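Local coordinates for uncharacterized protein (Staphylococcus aureus subsp. aureus Mu50, PDB 4QPV) that is of unknown function but belongs to the DUF1672 family and adopts a unique fold built of kinked-helix-beta-beta-beta repeats, at residues Phe63-Lys68 with Pro193-Asp198; Gly123-Gly128 with Asp185-Tyr190; Thr142-Glu147 with Lys249-Ile254; Gln166-Gly169 with Tyr175-Thr178. All coordinates share one frame; numbering follows the deposited sequence.

Interaction 1: residues Phe63-Lys68 with Pro193-Asp198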
loop_
_atom_site.group_PDB
_atom_site.type_symbol
_atom_site.label_atom_id
_atom_site.label_comp_id
_atom_site.label_asym_id
_atom_site.label_seq_id
_atom_site.Cartn_x
_atom_site.Cartn_y
_atom_site.Cartn_z
ATOM N N PHE A 63 -12.886 11.408 -0.041
ATOM C CA PHE A 63 -11.630 11.805 -0.678
ATOM C C PHE A 63 -11.789 12.372 -2.094
ATOM O O PHE A 63 -10.821 12.924 -2.636
ATOM C CB PHE A 63 -10.639 10.625 -0.684
ATOM C CG PHE A 63 -10.401 10.086 0.708
ATOM C CD1 PHE A 63 -9.630 10.794 1.626
ATOM C CD2 PHE A 63 -11.004 8.904 1.128
ATOM C CE1 PHE A 63 -9.432 10.310 2.923
ATOM C CE2 PHE A 63 -10.822 8.431 2.435
ATOM C CZ PHE A 63 -10.046 9.144 3.325
ATOM N N GLY A 64 -12.991 12.269 -2.670
ATOM C CA GLY A 64 -13.255 12.774 -4.018
ATOM C C GLY A 64 -12.549 11.940 -5.070
ATOM O O GLY A 64 -12.208 12.439 -6.146
ATOM N N LEU A 65 -12.296 10.662 -4.744
ATOM C CA LEU A 65 -11.603 9.738 -5.637
ATOM C C LEU A 65 -12.456 8.546 -6.034
ATOM O O LEU A 65 -13.222 8.014 -5.219
ATOM C CB LEU A 65 -10.321 9.227 -4.971
ATOM C CG LEU A 65 -9.216 10.287 -4.794
ATOM C CD1 LEU A 65 -8.198 9.832 -3.755
ATOM C CD2 LEU A 65 -8.535 10.614 -6.135
ATOM N N LYS A 66 -12.286 8.109 -7.283
ATOM C CA LYS A 66 -12.951 6.936 -7.835
ATOM C C LYS A 66 -12.083 5.706 -7.540
ATOM O O LYS A 66 -10.929 5.635 -7.963
ATOM C CB LYS A 66 -13.189 7.115 -9.351
ATOM C CG LYS A 66 -14.166 6.099 -9.952
ATOM C CD LYS A 66 -14.073 5.999 -11.485
ATOM C CE LYS A 66 -14.671 7.181 -12.220
ATOM N NZ LYS A 66 -14.396 7.126 -13.682
ATOM N N VAL A 67 -12.623 4.756 -6.765
ATOM C CA VAL A 67 -11.880 3.537 -6.406
ATOM C C VAL A 67 -12.709 2.335 -6.855
ATOM O O VAL A 67 -13.904 2.479 -7.149
ATOM C CB VAL A 67 -11.500 3.452 -4.878
ATOM C CG1 VAL A 67 -10.807 4.725 -4.418
ATOM C CG2 VAL A 67 -12.738 3.176 -3.997
ATOM N N LYS A 68 -12.079 1.168 -6.880
ATOM C CA LYS A 68 -12.720 -0.100 -7.222
ATOM C C LYS A 68 -12.456 -1.129 -6.098
ATOM O O LYS A 68 -11.303 -1.365 -5.749
ATOM C CB LYS A 68 -12.186 -0.615 -8.581
ATOM C CG LYS A 68 -12.878 -1.875 -9.097
ATOM C CD LYS A 68 -14.175 -1.552 -9.839
ATOM C CE LYS A 68 -14.876 -2.785 -10.354
ATOM N NZ LYS A 68 -16.294 -2.492 -10.705
ATOM N N PRO A 193 -8.208 19.550 -3.607
ATOM C CA PRO A 193 -8.228 20.461 -4.770
ATOM C C PRO A 193 -7.129 20.197 -5.809
ATOM O O PRO A 193 -7.227 20.722 -6.915
ATOM C CB PRO A 193 -8.042 21.853 -4.144
ATOM C CG PRO A 193 -8.461 21.705 -2.731
ATOM C CD PRO A 193 -8.041 20.316 -2.352
ATOM N N LEU A 194 -6.101 19.391 -5.478
ATOM C CA LEU A 194 -5.000 19.122 -6.402
ATOM C C LEU A 194 -5.295 18.011 -7.415
ATOM O O LEU A 194 -4.597 17.943 -8.430
ATOM C CB LEU A 194 -3.709 18.753 -5.635
ATOM C CG LEU A 194 -3.158 19.756 -4.626
ATOM C CD1 LEU A 194 -1.897 19.214 -3.964
ATOM C CD2 LEU A 194 -2.896 21.120 -5.267
ATOM N N ILE A 195 -6.280 17.135 -7.141
ATOM C CA ILE A 195 -6.579 15.956 -7.982
ATOM C C ILE A 195 -6.731 16.298 -9.492
ATOM O O ILE A 195 -6.073 15.680 -10.327
ATOM C CB ILE A 195 -7.829 15.172 -7.477
ATOM C CG1 ILE A 195 -7.647 14.674 -6.009
ATOM C CG2 ILE A 195 -8.169 14.006 -8.424
ATOM C CD1 ILE A 195 -8.997 14.166 -5.284
ATOM N N LYS A 196 -7.592 17.265 -9.823
ATOM C CA LYS A 196 -7.914 17.613 -11.207
ATOM C C LYS A 196 -6.870 18.502 -11.897
ATOM O O LYS A 196 -7.018 18.767 -13.090
ATOM C CB LYS A 196 -9.300 18.278 -11.278
ATOM C CG LYS A 196 -10.457 17.289 -11.090
ATOM C CD LYS A 196 -11.801 18.011 -11.051
ATOM C CE LYS A 196 -12.959 17.087 -10.763
ATOM N NZ LYS A 196 -14.241 17.833 -10.655
ATOM N N GLU A 197 -5.809 18.925 -11.187
ATOM C CA GLU A 197 -4.764 19.777 -11.759
ATOM C C GLU A 197 -3.898 19.010 -12.736
ATOM O O GLU A 197 -3.845 17.782 -12.668
ATOM C CB GLU A 197 -3.863 20.363 -10.650
ATOM C CG GLU A 197 -4.548 21.394 -9.767
ATOM C CD GLU A 197 -5.053 22.622 -10.496
ATOM O OE1 GLU A 197 -4.289 23.193 -11.308
ATOM O OE2 GLU A 197 -6.230 22.990 -10.280
ATOM N N ASP A 198 -3.180 19.733 -13.617
ATOM C CA ASP A 198 -2.223 19.110 -14.533
ATOM C C ASP A 198 -1.015 18.678 -13.698
ATOM O O ASP A 198 -0.890 19.126 -12.558
ATOM C CB ASP A 198 -1.835 20.048 -15.698
ATOM C CG ASP A 198 -1.281 21.401 -15.297
ATOM O OD1 ASP A 198 -0.181 21.444 -14.714
ATOM O OD2 ASP A 198 -1.915 22.421 -15.628
#
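The side chain of I195 drives end-on into the bend at F63-L65, and its terminal methyl CD1 does most of the touching. With CG1 beside the backbone N and CD1 trans to CA (chi2 166°), the isoleucine is stretched out towards the other segment. CD1 comes up against two successive carbonyl oxygens, lying 3.4 Å from F63 O and 3.7 Å from G64 O. L65 meets the same methyl from another side: its CD2 branch stands 3.7 Å from I195 CD1, while L65 CG is 3.9 Å from that atom. The two side chains meet at a slant, and the I195 branch methyl CG2 also lies beside L65 CD2, at 4.1 Å. F63 takes part through its carbonyl, whose oxygen is hydrogen-bonded to Y187 OH, its ring being directed elsewhere. G64 is the first residue to leave helix 48-63; its positive phi of 70°, favoured by glycine, accompanies the bend towards strand 67-75. Opposite it, I195 belongs to a type I turn from L194 to E197, closed by E197 N to L194 O at 3.2 Å. R132 of helix 116-133 binds the carbonyls of I195 and E197, and F129 of that helix and I90 of strand 90-98 pack on the isoleucine. Across the two segments the contact is entirely van der Waals, burying 119 Å² in all. Methyl groups supply its fit without directional bonds, whereas Y187 holds F63 O and R132 holds the turn, so apolar packing and hydrogen bonding are divided between separate partners.

Interaction 2: residues Gly123-Gly128 with Asp185-Tyr190; sequences GTVLSG and DEYKRY
Y187 points its ring from helix 184-190 at two consecutive residues of helix 116-133, V125 and L126, and one side of the ring serves both. L126 CD2 comes to the ring edge, near the ring plane, 3.8 Å from Y187 CD1 and 4.0 Å from CE1; leucine and tyrosine run past each other in opposite directions. V125 crosses the tyrosine at about a right angle, with its CG1 placed obliquely to the ring, 3.9 Å from Y187 CE1. That methyl continues towards the phenol end, 4.2 Å from Y187 OH. The tyrosine reaches this far because its CG is trans to the backbone N (chi1 175°), which carries the ring from its helix across to the other.

A second shell fixes the ring. Its hydroxyl is hydrogen-bonded to F63 O at the end of helix 48-63, and the F63 ring packs edge-to-face with it. F59 and F92 press on V125, while Y182 and F191 border L126. One residue further along, K188 NZ bonds to N62 O and Q192 OE1, linking helix 184-190 to that same helix end. The closest CA atoms, those of L126 and Y187, are 8.5 Å apart. This is buried helix-helix packing with an aromatic residue filling the interface, in which the long helix 116-133 and the short helix 184-190 meet beside the end of a third helix.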
loop_
_atom_site.group_PDB
_atom_site.type_symbol
_atom_site.label_atom_id
_atom_site.label_comp_id
_atom_site.label_asym_id
_atom_site.label_seq_id
_atom_site.Cartn_x
_atom_site.Cartn_y
_atom_site.Cartn_z
ATOM N N GLY A 123 -3.441 9.352 5.404
ATOM C CA GLY A 123 -2.040 9.067 5.074
ATOM C C GLY A 123 -1.898 7.991 4.011
ATOM O O GLY A 123 -1.060 8.099 3.116
ATOM N N THR A 124 -2.765 6.967 4.070
ATOM C CA THR A 124 -2.807 5.874 3.095
ATOM C C THR A 124 -3.195 6.434 1.704
ATOM O O THR A 124 -2.572 6.097 0.705
ATOM C CB THR A 124 -3.768 4.796 3.616
ATOM O OG1 THR A 124 -3.120 4.134 4.702
ATOM C CG2 THR A 124 -4.152 3.790 2.562
ATOM N N VAL A 125 -4.212 7.293 1.653
ATOM C CA VAL A 125 -4.649 7.904 0.405
ATOM C C VAL A 125 -3.540 8.824 -0.115
ATOM O O VAL A 125 -3.233 8.791 -1.301
ATOM C CB VAL A 125 -5.973 8.653 0.640
ATOM C CG1 VAL A 125 -6.308 9.590 -0.519
ATOM C CG2 VAL A 125 -7.108 7.658 0.900
ATOM N N LEU A 126 -2.906 9.597 0.784
ATOM C CA LEU A 126 -1.843 10.538 0.426
ATOM C C LEU A 126 -0.591 9.833 -0.141
ATOM O O LEU A 126 0.144 10.454 -0.902
ATOM C CB LEU A 126 -1.489 11.472 1.580
ATOM C CG LEU A 126 -2.577 12.519 1.886
ATOM C CD1 LEU A 126 -2.153 13.405 3.027
ATOM C CD2 LEU A 126 -2.957 13.329 0.648
ATOM N N SER A 127 -0.378 8.537 0.169
ATOM C CA SER A 127 0.706 7.756 -0.436
ATOM C C SER A 127 0.511 7.750 -1.966
ATOM O O SER A 127 1.477 7.803 -2.727
ATOM C CB SER A 127 0.719 6.337 0.131
ATOM O OG SER A 127 1.571 5.474 -0.604
ATOM N N GLY A 128 -0.763 7.720 -2.389
ATOM C CA GLY A 128 -1.144 7.736 -3.799
ATOM C C GLY A 128 -0.808 9.078 -4.449
ATOM O O GLY A 128 -0.442 9.137 -5.623
ATOM N N ASP A 185 -10.066 17.142 7.435
ATOM C CA ASP A 185 -10.198 18.582 7.179
ATOM C C ASP A 185 -8.962 19.083 6.446
ATOM O O ASP A 185 -9.095 19.809 5.462
ATOM C CB ASP A 185 -10.422 19.383 8.477
ATOM C CG ASP A 185 -11.840 19.329 9.018
ATOM O OD1 ASP A 185 -12.745 18.884 8.277
ATOM O OD2 ASP A 185 -12.049 19.749 10.178
ATOM N N GLU A 186 -7.765 18.640 6.890
ATOM C CA GLU A 186 -6.494 19.004 6.265
ATOM C C GLU A 186 -6.430 18.441 4.839
ATOM O O GLU A 186 -5.988 19.157 3.936
ATOM C CB GLU A 186 -5.304 18.523 7.104
ATOM C CG GLU A 186 -5.030 19.425 8.296
ATOM C CD GLU A 186 -4.134 18.882 9.396
ATOM O OE1 GLU A 186 -3.985 17.644 9.512
ATOM O OE2 GLU A 186 -3.628 19.709 10.186
ATOM N N TYR A 187 -6.948 17.204 4.624
ATOM C CA TYR A 187 -7.018 16.598 3.293
ATOM C C TYR A 187 -7.899 17.454 2.371
ATOM O O TYR A 187 -7.503 17.760 1.245
ATOM C CB TYR A 187 -7.556 15.148 3.348
ATOM C CG TYR A 187 -7.755 14.552 1.969
ATOM C CD1 TYR A 187 -6.700 13.936 1.295
ATOM C CD2 TYR A 187 -8.980 14.657 1.309
ATOM C CE1 TYR A 187 -6.860 13.428 0.008
ATOM C CE2 TYR A 187 -9.147 14.169 0.014
ATOM C CZ TYR A 187 -8.087 13.537 -0.625
ATOM O OH TYR A 187 -8.232 13.033 -1.893
ATOM N N LYS A 188 -9.100 17.824 2.849
ATOM C CA LYS A 188 -10.048 18.631 2.077
ATOM C C LYS A 188 -9.463 19.993 1.697
ATOM O O LYS A 188 -9.607 20.419 0.558
ATOM C CB LYS A 188 -11.372 18.818 2.851
ATOM C CG LYS A 188 -12.183 17.533 3.024
ATOM C CD LYS A 188 -12.996 17.183 1.788
ATOM C CE LYS A 188 -13.890 15.992 2.008
ATOM N NZ LYS A 188 -14.262 15.346 0.724
ATOM N N ARG A 189 -8.762 20.639 2.627
ATOM C CA ARG A 189 -8.185 21.965 2.421
ATOM C C ARG A 189 -6.925 21.959 1.532
ATOM O O ARG A 189 -6.794 22.829 0.672
ATOM C CB ARG A 189 -7.854 22.600 3.784
ATOM C CG ARG A 189 -7.273 24.009 3.709
ATOM C CD ARG A 189 -6.952 24.548 5.082
ATOM N NE ARG A 189 -6.262 25.835 4.998
ATOM C CZ ARG A 189 -5.767 26.486 6.045
ATOM N NH1 ARG A 189 -5.871 25.972 7.266
ATOM N NH2 ARG A 189 -5.150 27.648 5.879
ATOM N N TYR A 190 -5.999 21.023 1.754
ATOM C CA TYR A 190 -4.720 21.062 1.051
ATOM C C TYR A 190 -4.537 20.070 -0.099
ATOM O O TYR A 190 -3.728 20.346 -0.994
ATOM C CB TYR A 190 -3.585 20.835 2.059
ATOM C CG TYR A 190 -3.454 21.921 3.108
ATOM C CD1 TYR A 190 -2.839 23.135 2.811
ATOM C CD2 TYR A 190 -3.898 21.715 4.410
ATOM C CE1 TYR A 190 -2.717 24.136 3.773
ATOM C CE2 TYR A 190 -3.769 22.707 5.385
ATOM C CZ TYR A 190 -3.173 23.914 5.061
ATOM O OH TYR A 190 -3.031 24.888 6.023
#

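Interaction 3: residues Thr142-Glu147 with Lys249-Ile254; sequences TEVLKE and KKKKNI
V144, in the last turn of helix 135-147, packs against K251 and I254, so that the end of this helix rests on the loop leading from helix 234-249 to strand 259-265. The valine works as a fork. With CG1 trans to the backbone N (chi1 173°), its two methyls spread towards different residues of the loop. CG2 meets the branch methyl of isoleucine, V144 CG2 to I254 CG2 measuring 4.0 Å, and the two side chains cross at about a right angle. I254 carries CG1 in the crowded position between its backbone N and carbonyl carbon (chi1 66°), an arrangement that leaves CG2 to face the valine. L248 touches both V144 and I254, and F287 packs on the isoleucine, so this part of the contact is buried.

Towards the surface the packing thins out. The second valine methyl approaches the aliphatic base of a lysine, with V144 CG1 4.4 Å from K251 CG. The loop is further tied to the helix by N253 O, which accepts a hydrogen bond from N140 ND2, and braced internally by K251 O with H256 NE2. In the conformer given, E147 OE1 is 4.6 Å from K251 NZ, too far for a salt bridge, and doubtful because E147 has two conformers. The firm partner of the lysine is the residue following the helix: K251 NZ is hydrogen-bonded to Y148 OH.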
loop_
_atom_site.group_PDB
_atom_site.type_symbol
_atom_site.label_atom_id
_atom_site.label_comp_id
_atom_site.label_asym_id
_atom_site.label_seq_id
_atom_site.Cartn_x
_atom_site.Cartn_y
_atom_site.Cartn_z
ATOM N N THR A 142 10.607 0.534 -10.120
ATOM C CA THR A 142 9.878 -0.730 -10.331
ATOM C C THR A 142 10.570 -1.567 -11.415
ATOM O O THR A 142 10.834 -2.757 -11.209
ATOM C CB THR A 142 8.417 -0.474 -10.689
ATOM O OG1 THR A 142 7.846 0.347 -9.666
ATOM C CG2 THR A 142 7.621 -1.785 -10.827
ATOM N N GLU A 143 10.910 -0.921 -12.530
ATOM C CA GLU A 143 11.602 -1.546 -13.646
ATOM C C GLU A 143 12.975 -2.132 -13.192
ATOM O O GLU A 143 13.290 -3.274 -13.524
ATOM C CB GLU A 143 11.784 -0.513 -14.765
ATOM C CG GLU A 143 12.484 -1.069 -15.990
ATOM C CD GLU A 143 11.735 -2.151 -16.751
ATOM O OE1 GLU A 143 10.505 -2.297 -16.563
ATOM O OE2 GLU A 143 12.388 -2.836 -17.566
ATOM N N VAL A 144 13.757 -1.364 -12.406
ATOM C CA VAL A 144 15.076 -1.813 -11.919
ATOM C C VAL A 144 14.915 -3.043 -10.997
ATOM O O VAL A 144 15.712 -3.976 -11.074
ATOM C CB VAL A 144 15.879 -0.664 -11.234
ATOM C CG1 VAL A 144 17.169 -1.187 -10.588
ATOM C CG2 VAL A 144 16.201 0.459 -12.230
ATOM N N LEU A 145 13.858 -3.082 -10.182
ATOM C CA LEU A 145 13.631 -4.216 -9.285
ATOM C C LEU A 145 13.283 -5.484 -10.093
ATOM O O LEU A 145 13.740 -6.567 -9.744
ATOM C CB LEU A 145 12.562 -3.877 -8.236
ATOM C CG LEU A 145 13.096 -2.933 -7.131
ATOM C CD1 LEU A 145 11.974 -2.222 -6.434
ATOM C CD2 LEU A 145 13.982 -3.705 -6.120
ATOM N N LYS A 146 12.579 -5.325 -11.224
ATOM C CA LYS A 146 12.272 -6.431 -12.149
ATOM C C LYS A 146 13.559 -6.916 -12.826
ATOM O O LYS A 146 13.765 -8.117 -12.974
ATOM C CB LYS A 146 11.265 -5.969 -13.217
ATOM C CG LYS A 146 9.828 -5.832 -12.695
ATOM C CD LYS A 146 8.992 -5.143 -13.778
ATOM C CE LYS A 146 7.570 -4.901 -13.327
ATOM N NZ LYS A 146 6.775 -4.294 -14.444
ATOM N N GLU A 147 14.425 -5.960 -13.218
ATOM C CA GLU A 147 15.710 -6.210 -13.887
ATOM C C GLU A 147 16.638 -7.090 -13.060
ATOM O O GLU A 147 17.345 -7.925 -13.621
ATOM C CB GLU A 147 16.459 -4.893 -14.170
ATOM C CG GLU A 147 15.937 -3.987 -15.277
ATOM C CD GLU A 147 16.813 -2.767 -15.508
ATOM O OE1 GLU A 147 18.035 -2.863 -15.246
ATOM O OE2 GLU A 147 16.286 -1.718 -15.945
ATOM N N LYS A 249 22.296 2.821 -5.818
ATOM C CA LYS A 249 22.840 4.177 -5.607
ATOM C C LYS A 249 23.407 4.792 -6.890
ATOM O O LYS A 249 23.403 6.024 -7.028
ATOM C CB LYS A 249 23.934 4.196 -4.531
ATOM C CG LYS A 249 23.428 3.906 -3.124
ATOM C CD LYS A 249 24.600 3.696 -2.171
ATOM C CE LYS A 249 24.120 3.176 -0.843
ATOM N NZ LYS A 249 25.237 3.056 0.132
ATOM N N LYS A 250 23.861 3.941 -7.830
ATOM C CA LYS A 250 24.455 4.390 -9.102
ATOM C C LYS A 250 23.419 4.546 -10.239
ATOM O O LYS A 250 23.787 4.983 -11.333
ATOM C CB LYS A 250 25.580 3.447 -9.544
ATOM C CG LYS A 250 26.800 3.482 -8.649
ATOM C CD LYS A 250 27.821 2.497 -9.178
ATOM C CE LYS A 250 29.009 2.330 -8.273
ATOM N NZ LYS A 250 30.053 1.496 -8.921
ATOM N N LYS A 251 22.137 4.233 -9.975
ATOM C CA LYS A 251 21.063 4.408 -10.953
ATOM C C LYS A 251 20.581 5.838 -10.825
ATOM O O LYS A 251 20.018 6.205 -9.791
ATOM C CB LYS A 251 19.899 3.403 -10.722
ATOM C CG LYS A 251 20.302 1.940 -10.797
ATOM C CD LYS A 251 20.551 1.434 -12.208
ATOM C CE LYS A 251 21.492 0.270 -12.095
ATOM N NZ LYS A 251 21.507 -0.586 -13.290
ATOM N N LYS A 252 20.833 6.659 -11.845
ATOM C CA LYS A 252 20.490 8.078 -11.786
ATOM C C LYS A 252 18.985 8.349 -11.808
ATOM O O LYS A 252 18.540 9.306 -11.177
ATOM C CB LYS A 252 21.158 8.847 -12.939
ATOM C CG LYS A 252 22.681 8.856 -12.850
ATOM C CD LYS A 252 23.319 9.728 -13.933
ATOM C CE LYS A 252 24.600 9.143 -14.492
ATOM N NZ LYS A 252 25.720 9.175 -13.513
ATOM N N ASN A 253 18.213 7.520 -12.516
ATOM C CA ASN A 253 16.795 7.769 -12.774
ATOM C C ASN A 253 15.822 7.276 -11.678
ATOM O O ASN A 253 14.609 7.430 -11.845
ATOM C CB ASN A 253 16.424 7.148 -14.131
ATOM C CG ASN A 253 16.523 5.634 -14.200
ATOM O OD1 ASN A 253 17.232 4.979 -13.421
ATOM N ND2 ASN A 253 15.845 5.049 -15.176
ATOM N N ILE A 254 16.329 6.734 -10.561
ATOM C CA ILE A 254 15.453 6.244 -9.495
ATOM C C ILE A 254 15.290 7.332 -8.378
ATOM O O ILE A 254 15.950 8.381 -8.462
ATOM C CB ILE A 254 15.901 4.857 -8.958
ATOM C CG1 ILE A 254 17.268 4.904 -8.237
ATOM C CG2 ILE A 254 15.852 3.786 -10.068
ATOM C CD1 ILE A 254 17.474 3.647 -7.237
#

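Interaction 4: residues Gln166-Gly169 with Tyr175-Thr178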
loop_
_atom_site.group_PDB
_atom_site.type_symbol
_atom_site.label_atom_id
_atom_site.label_comp_id
_atom_site.label_asym_id
_atom_site.label_seq_id
_atom_site.Cartn_x
_atom_site.Cartn_y
_atom_site.Cartn_z
ATOM N N GLN A 166 -3.537 -6.298 0.796
ATOM C CA GLN A 166 -2.746 -5.174 1.320
ATOM C C GLN A 166 -3.534 -3.878 1.232
ATOM O O GLN A 166 -4.394 -3.736 0.351
ATOM C CB GLN A 166 -1.398 -5.072 0.569
ATOM C CG GLN A 166 -0.583 -6.408 0.581
ATOM C CD GLN A 166 -0.110 -6.816 1.969
ATOM O OE1 GLN A 166 0.510 -6.041 2.708
ATOM N NE2 GLN A 166 -0.388 -8.055 2.354
ATOM N N ASN A 167 -3.254 -2.945 2.164
ATOM C CA ASN A 167 -4.053 -1.724 2.315
ATOM C C ASN A 167 -3.250 -0.565 2.915
ATOM O O ASN A 167 -3.813 0.248 3.659
ATOM C CB ASN A 167 -5.246 -2.077 3.272
ATOM C CG ASN A 167 -4.825 -2.531 4.664
ATOM O OD1 ASN A 167 -3.635 -2.606 5.008
ATOM N ND2 ASN A 167 -5.792 -2.836 5.509
ATOM N N SER A 168 -1.942 -0.488 2.625
ATOM C CA SER A 168 -1.106 0.540 3.264
ATOM C C SER A 168 -0.957 1.827 2.452
ATOM O O SER A 168 -0.400 2.814 2.949
ATOM C CB SER A 168 0.286 -0.021 3.528
ATOM O OG SER A 168 0.882 -0.444 2.310
ATOM N N GLY A 169 -1.388 1.792 1.210
ATOM C CA GLY A 169 -1.246 2.914 0.289
ATOM C C GLY A 169 -0.700 2.424 -1.031
ATOM O O GLY A 169 -1.000 1.290 -1.443
ATOM N N TYR A 175 7.526 -3.115 -3.743
ATOM C CA TYR A 175 7.675 -2.149 -2.658
ATOM C C TYR A 175 6.383 -1.447 -2.354
ATOM O O TYR A 175 5.411 -1.523 -3.122
ATOM C CB TYR A 175 8.789 -1.100 -2.971
ATOM C CG TYR A 175 8.500 -0.184 -4.149
ATOM C CD1 TYR A 175 7.710 0.954 -3.996
ATOM C CD2 TYR A 175 9.068 -0.424 -5.397
ATOM C CE1 TYR A 175 7.465 1.816 -5.067
ATOM C CE2 TYR A 175 8.856 0.447 -6.469
ATOM C CZ TYR A 175 8.031 1.550 -6.306
ATOM O OH TYR A 175 7.776 2.387 -7.369
ATOM N N TYR A 176 6.382 -0.741 -1.223
ATOM C CA TYR A 176 5.259 0.109 -0.860
ATOM C C TYR A 176 5.831 1.474 -0.455
ATOM O O TYR A 176 7.026 1.589 -0.086
ATOM C CB TYR A 176 4.368 -0.522 0.218
ATOM C CG TYR A 176 5.052 -0.669 1.557
ATOM C CD1 TYR A 176 5.881 -1.757 1.821
ATOM C CD2 TYR A 176 4.884 0.287 2.561
ATOM C CE1 TYR A 176 6.533 -1.890 3.043
ATOM C CE2 TYR A 176 5.525 0.160 3.794
ATOM C CZ TYR A 176 6.341 -0.937 4.033
ATOM O OH TYR A 176 6.987 -1.065 5.238
ATOM N N LEU A 177 4.986 2.510 -0.566
ATOM C CA LEU A 177 5.344 3.897 -0.277
ATOM C C LEU A 177 4.486 4.384 0.908
ATOM O O LEU A 177 3.293 4.072 0.960
ATOM C CB LEU A 177 5.087 4.714 -1.575
ATOM C CG LEU A 177 5.345 6.225 -1.611
ATOM C CD1 LEU A 177 6.793 6.522 -1.736
ATOM C CD2 LEU A 177 4.708 6.825 -2.848
ATOM N N THR A 178 5.093 5.107 1.856
ATOM C CA THR A 178 4.409 5.626 3.046
ATOM C C THR A 178 4.495 7.155 3.048
ATOM O O THR A 178 5.588 7.701 2.859
ATOM C CB THR A 178 5.018 5.008 4.334
ATOM O OG1 THR A 178 5.025 3.577 4.221
ATOM C CG2 THR A 178 4.269 5.423 5.615
HETATM O O HOH W 1 1.798 1.784 0.856
#
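S168 meets the strand at Y176-L177 in two ways, firmly through a water molecule and more loosely by direct approach to the tyrosine. The tight part is the water bridge beside the buried residues G169 and L177. S168 OG donates to the water at 2.8 Å, and the water donates in turn to L177 O at 2.7 Å. Each end of the bridge has a second partner: R171 NH2 is hydrogen-bonded to S168 OG, and S127 OG of helix 116-133 is hydrogen-bonded to L177 O, so hydroxyl and carbonyl each take part in two bonds. The backbones themselves stay further apart, S168 O and L177 O approaching no nearer than 4.4 Å, and two carbonyl oxygens cannot bond each other. G169 follows with backbone angles that would jam a CB against the preceding carbonyl O, which by itself calls for glycine.

The loose side lies between the partly exposed S168 and Y176. Here S168 OG sits 4.1 Å from both CB and CD2 of Y176, obliquely to the phenol ring, in a contact without directional bonding. The first torsion of the serine (chi1 59°) places OG on the strand side, where it meets both the tyrosine and the water.

Y176 and T178 pair through their backbones with V222 and Y220 of strand 220-227. The arrangement is a water-mediated bridge between the loop that follows helix 159-165 and a short strand of the mixed sheet, close to the centre of the molecule.

How the interactions relate
Interactions 1 and 2 belong to one buried cluster, joined by Y187, whose ring packs in interaction 2 and whose OH bonds F63 O of interaction 1. Both involve methyl groups packed on their neighbours, in interaction 1 against carbonyls and in interaction 2 against an aromatic ring. Interaction 4, central but only partly buried, is instead polar and water-bridged; S127 OG of helix 116-133 ties it to interaction 2 by a bond to L177 O. Interaction 3 stands apart, its centre about 29 Å from that of interaction 1, and mixes a buried Val-Ile contact with a lysine-rich surface. Interactions 3 and 4 meet through Y175, which packs on L145 and probably hydrogen-bonds to T142 OG1.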